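PDB 5NUP: ABC transporter permease from Klebsiella pneumoniae, which is thought to maintain outer-membrane lipid asymmetry as the phospholipid-binding lipoprotein MlaA, likely removing misplaced phospholipids in complex with a partner protein. Local coordinates for residues 62-72 with 81-92. Residues are numbered along the deposited sequence; the frame is centred on the assembly and turned at random.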
loop_
_atom_site.group_PDB
_atom_site.type_symbol
_atom_site.label_atom_id
_atom_site.label_comp_id
_atom_site.label_asym_id
_atom_site.label_seq_id
_atom_site.Cartn_x
_atom_site.Cartn_y
_atom_site.Cartn_z
ATOM N N ASN F 62 30.320 29.961 3.441
ATOM C CA ASN F 62 29.668 29.238 2.361
ATOM C C ASN F 62 29.676 30.041 1.068
ATOM O O ASN F 62 29.733 29.453 -0.017
ATOM C CB ASN F 62 28.225 28.892 2.751
ATOM C CG ASN F 62 27.634 27.769 1.891
ATOM O OD1 ASN F 62 28.062 26.610 1.976
ATOM N ND2 ASN F 62 26.672 28.118 1.043
ATOM N N LEU F 63 29.643 31.376 1.155
ATOM C CA LEU F 63 29.656 32.191 -0.060
ATOM C C LEU F 63 30.958 32.040 -0.844
ATOM O O LEU F 63 31.011 32.404 -2.027
ATOM C CB LEU F 63 29.449 33.656 0.292
ATOM C CG LEU F 63 28.180 34.123 1.009
ATOM C CD1 LEU F 63 28.197 35.651 1.104
ATOM C CD2 LEU F 63 26.924 33.673 0.259
ATOM N N GLU F 64 32.002 31.500 -0.215
ATOM C CA GLU F 64 33.303 31.321 -0.832
ATOM C C GLU F 64 33.565 29.918 -1.360
ATOM O O GLU F 64 34.571 29.729 -2.052
ATOM C CB GLU F 64 34.389 31.663 0.178
ATOM C CG GLU F 64 34.377 33.109 0.543
ATOM C CD GLU F 64 35.525 33.467 1.409
ATOM O OE1 GLU F 64 36.604 32.873 1.204
ATOM O OE2 GLU F 64 35.320 34.292 2.326
ATOM N N GLU F 65 32.698 28.926 -1.062
ATOM C CA GLU F 65 33.012 27.550 -1.461
ATOM C C GLU F 65 32.828 27.273 -2.954
ATOM O O GLU F 65 33.566 26.441 -3.492
ATOM C CB GLU F 65 32.221 26.525 -0.640
ATOM C CG GLU F 65 32.323 26.735 0.846
ATOM C CD GLU F 65 33.411 25.862 1.444
ATOM O OE1 GLU F 65 34.054 25.149 0.653
ATOM O OE2 GLU F 65 33.646 25.894 2.676
ATOM N N PRO F 66 31.915 27.945 -3.671
ATOM C CA PRO F 66 31.964 27.846 -5.142
ATOM C C PRO F 66 33.273 28.341 -5.724
ATOM O O PRO F 66 33.780 27.772 -6.707
ATOM C CB PRO F 66 30.797 28.723 -5.602
ATOM C CG PRO F 66 29.858 28.747 -4.459
ATOM C CD PRO F 66 30.647 28.530 -3.199
ATOM N N ALA F 67 33.850 29.386 -5.125
ATOM C CA ALA F 67 35.117 29.897 -5.629
ATOM C C ALA F 67 36.272 28.967 -5.278
ATOM O O ALA F 67 37.156 28.737 -6.107
ATOM C CB ALA F 67 35.364 31.302 -5.086
ATOM N N VAL F 68 36.266 28.396 -4.072
ATOM C CA VAL F 68 37.305 27.438 -3.696
ATOM C C VAL F 68 37.342 26.261 -4.666
ATOM O O VAL F 68 38.413 25.714 -4.950
ATOM C CB VAL F 68 37.117 26.989 -2.238
ATOM C CG1 VAL F 68 38.207 26.031 -1.832
ATOM C CG2 VAL F 68 37.160 28.191 -1.353
ATOM N N MET F 69 36.179 25.799 -5.132
ATOM C CA MET F 69 36.214 24.725 -6.115
ATOM C C MET F 69 36.786 25.230 -7.427
ATOM O O MET F 69 37.715 24.627 -7.977
ATOM C CB MET F 69 34.842 24.096 -6.344
ATOM C CG MET F 69 34.134 24.522 -7.621
ATOM S SD MET F 69 32.622 23.627 -7.890
ATOM C CE MET F 69 32.045 24.499 -9.337
ATOM N N VAL F 70 36.269 26.358 -7.930
ATOM C CA VAL F 70 36.658 26.808 -9.265
ATOM C C VAL F 70 38.166 26.956 -9.367
ATOM O O VAL F 70 38.758 26.682 -10.416
ATOM C CB VAL F 70 35.937 28.129 -9.601
ATOM C CG1 VAL F 70 36.712 28.951 -10.627
ATOM C CG2 VAL F 70 34.532 27.854 -10.085
ATOM N N ASN F 71 38.822 27.276 -8.261
ATOM C CA ASN F 71 40.270 27.437 -8.267
ATOM C C ASN F 71 41.022 26.154 -7.946
ATOM O O ASN F 71 42.141 25.969 -8.434
ATOM C CB ASN F 71 40.705 28.530 -7.275
ATOM C CG ASN F 71 40.409 29.929 -7.784
ATOM O OD1 ASN F 71 40.984 30.376 -8.771
ATOM N ND2 ASN F 71 39.537 30.652 -7.067
ATOM N N TYR F 72 40.420 25.224 -7.207
ATOM C CA TYR F 72 41.080 23.935 -7.046
ATOM C C TYR F 72 41.121 23.189 -8.364
ATOM O O TYR F 72 42.057 22.422 -8.612
ATOM C CB TYR F 72 40.386 23.099 -5.975
ATOM C CG TYR F 72 41.029 23.195 -4.612
ATOM C CD1 TYR F 72 42.373 22.882 -4.430
ATOM C CD2 TYR F 72 40.287 23.570 -3.501
ATOM C CE1 TYR F 72 42.963 22.958 -3.179
ATOM C CE2 TYR F 72 40.868 23.646 -2.249
ATOM C CZ TYR F 72 42.201 23.338 -2.095
ATOM O OH TYR F 72 42.761 23.415 -0.841
ATOM N N GLY F 81 38.409 19.828 -5.311
ATOM C CA GLY F 81 37.488 20.663 -6.069
ATOM C C GLY F 81 36.027 20.330 -5.812
ATOM O O GLY F 81 35.218 21.227 -5.572
ATOM N N MET F 82 35.663 19.026 -5.831
ATOM C CA MET F 82 34.278 18.692 -5.520
ATOM C C MET F 82 34.042 18.468 -4.036
ATOM O O MET F 82 32.880 18.497 -3.614
ATOM C CB MET F 82 33.753 17.423 -6.235
ATOM C CG MET F 82 34.135 17.122 -7.642
ATOM S SD MET F 82 33.503 18.365 -8.781
ATOM C CE MET F 82 31.711 18.236 -8.743
ATOM N N VAL F 83 35.097 18.317 -3.225
ATOM C CA VAL F 83 34.917 18.405 -1.777
ATOM C C VAL F 83 34.276 19.735 -1.433
ATOM O O VAL F 83 33.351 19.811 -0.623
ATOM C CB VAL F 83 36.260 18.228 -1.050
ATOM C CG1 VAL F 83 36.147 18.712 0.376
ATOM C CG2 VAL F 83 36.739 16.810 -1.092
ATOM N N HIS F 84 34.718 20.799 -2.082
ATOM C CA HIS F 84 34.100 22.073 -1.785
ATOM C C HIS F 84 32.821 22.285 -2.587
ATOM O O HIS F 84 31.929 23.008 -2.129
ATOM C CB HIS F 84 35.123 23.202 -1.981
ATOM C CG HIS F 84 36.256 23.142 -0.998
ATOM N ND1 HIS F 84 36.157 23.648 0.278
ATOM C CD2 HIS F 84 37.503 22.618 -1.096
ATOM C CE1 HIS F 84 37.291 23.443 0.922
ATOM N NE2 HIS F 84 38.126 22.823 0.112
ATOM N N PHE F 85 32.650 21.579 -3.702
ATOM C CA PHE F 85 31.322 21.525 -4.304
ATOM C C PHE F 85 30.328 20.858 -3.355
ATOM O O PHE F 85 29.202 21.346 -3.171
ATOM C CB PHE F 85 31.341 20.794 -5.646
ATOM C CG PHE F 85 29.959 20.530 -6.190
ATOM C CD1 PHE F 85 29.275 19.364 -5.860
ATOM C CD2 PHE F 85 29.325 21.468 -6.995
ATOM C CE1 PHE F 85 28.010 19.147 -6.320
ATOM C CE2 PHE F 85 28.040 21.238 -7.472
ATOM C CZ PHE F 85 27.390 20.088 -7.131
ATOM N N THR F 86 30.714 19.712 -2.778
ATOM C CA THR F 86 29.805 19.000 -1.887
ATOM C C THR F 86 29.460 19.871 -0.697
ATOM O O THR F 86 28.309 19.907 -0.248
ATOM C CB THR F 86 30.432 17.684 -1.407
ATOM O OG1 THR F 86 30.862 16.901 -2.536
ATOM C CG2 THR F 86 29.432 16.881 -0.583
ATOM N N ARG F 87 30.446 20.615 -0.198
ATOM C CA ARG F 87 30.183 21.534 0.901
ATOM C C ARG F 87 29.161 22.582 0.485
ATOM O O ARG F 87 28.156 22.783 1.167
ATOM C CB ARG F 87 31.490 22.190 1.365
ATOM C CG ARG F 87 32.260 21.372 2.382
ATOM C CD ARG F 87 33.226 22.230 3.146
ATOM N NE ARG F 87 32.502 23.361 3.709
ATOM C CZ ARG F 87 31.946 23.381 4.909
ATOM N NH1 ARG F 87 32.005 22.323 5.706
ATOM N NH2 ARG F 87 31.301 24.463 5.290
ATOM N N PHE F 88 29.359 23.211 -0.671
ATOM C CA PHE F 88 28.424 24.251 -1.073
ATOM C C PHE F 88 27.020 23.692 -1.263
ATOM O O PHE F 88 26.034 24.309 -0.844
ATOM C CB PHE F 88 28.905 24.959 -2.339
ATOM C CG PHE F 88 27.951 25.987 -2.823
ATOM C CD1 PHE F 88 27.693 27.112 -2.063
ATOM C CD2 PHE F 88 27.268 25.805 -4.005
ATOM C CE1 PHE F 88 26.766 28.051 -2.495
ATOM C CE2 PHE F 88 26.353 26.727 -4.446
ATOM C CZ PHE F 88 26.104 27.859 -3.692
ATOM N N PHE F 89 26.909 22.488 -1.830
ATOM C CA PHE F 89 25.603 21.977 -2.239
ATOM C C PHE F 89 24.813 21.472 -1.035
ATOM O O PHE F 89 23.680 21.910 -0.796
ATOM C CB PHE F 89 25.818 20.902 -3.298
ATOM C CG PHE F 89 24.695 19.930 -3.444
ATOM C CD1 PHE F 89 23.415 20.356 -3.804
ATOM C CD2 PHE F 89 24.935 18.567 -3.314
ATOM C CE1 PHE F 89 22.400 19.444 -3.973
ATOM C CE2 PHE F 89 23.926 17.654 -3.496
ATOM C CZ PHE F 89 22.657 18.091 -3.822
ATOM N N LEU F 90 25.430 20.623 -0.214
ATOM C CA LEU F 90 24.770 20.194 1.011
ATOM C C LEU F 90 24.405 21.374 1.901
ATOM O O LEU F 90 23.263 21.461 2.370
ATOM C CB LEU F 90 25.675 19.220 1.761
ATOM C CG LEU F 90 26.097 17.976 0.981
ATOM C CD1 LEU F 90 26.804 17.000 1.918
ATOM C CD2 LEU F 90 24.870 17.322 0.342
ATOM N N ASN F 91 25.326 22.331 2.087
ATOM C CA ASN F 91 25.091 23.387 3.070
ATOM C C ASN F 91 24.100 24.432 2.579
ATOM O O ASN F 91 23.410 25.041 3.396
ATOM C CB ASN F 91 26.393 24.090 3.429
ATOM C CG ASN F 91 27.325 23.227 4.246
ATOM O OD1 ASN F 91 28.514 23.550 4.404
ATOM N ND2 ASN F 91 26.809 22.122 4.759
ATOM N N THR F 92 24.047 24.700 1.271
ATOM C CA THR F 92 23.065 25.657 0.760
ATOM C C THR F 92 21.659 25.057 0.706
ATOM O O THR F 92 20.665 25.758 0.945
ATOM C CB THR F 92 23.485 26.189 -0.601
ATOM O OG1 THR F 92 24.816 26.703 -0.495
ATOM C CG2 THR F 92 22.572 27.312 -1.014
#
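The carboxylate of E65 is shared by two side chains of the facing helix. H84 ND1 donates to E65 OE1 at 2.6 Å, using the syn lone pair and close to the imidazole plane; ring and carboxylate are nearly coplanar. On the other oxygen, R87 NE forms a salt bridge to E65 OE2 at 3.0 Å, with a weak, bent hydrogen bond. The E65 chain bends at chi2 (-96°), which turns its carboxylate to lie between the two. R87 is held more firmly through NH1 by D101 and the carbonyl of L110. At the other polar point, N62 fits as a knob among R87, F88, N91 and T92, and its ND2 gives an in-plane hydrogen bond to T92 OG1 (2.8 Å).

CH-pi contacts fill in around these bonds. V68 CG1 sits over the centre of the H84 ring, 3.5 Å from its centroid, while P66 CG covers one face of F88 at 3.6 Å from that centroid. M69 SD meets F85 at the ring edge, a Met-aromatic contact. Y72 CB rests against the backbone of G81, 3.8 Å from G81 CA.

Helices 65-74 and 78-93 form an antiparallel helical hairpin; the axes of its segments 65-72 and 81-92 approach to 7.7 Å at 163°. Helix 102-106 packs against R87 and N91, helix 118-124 against N71, and a chain of another protein against M82, V83, T86 and F89.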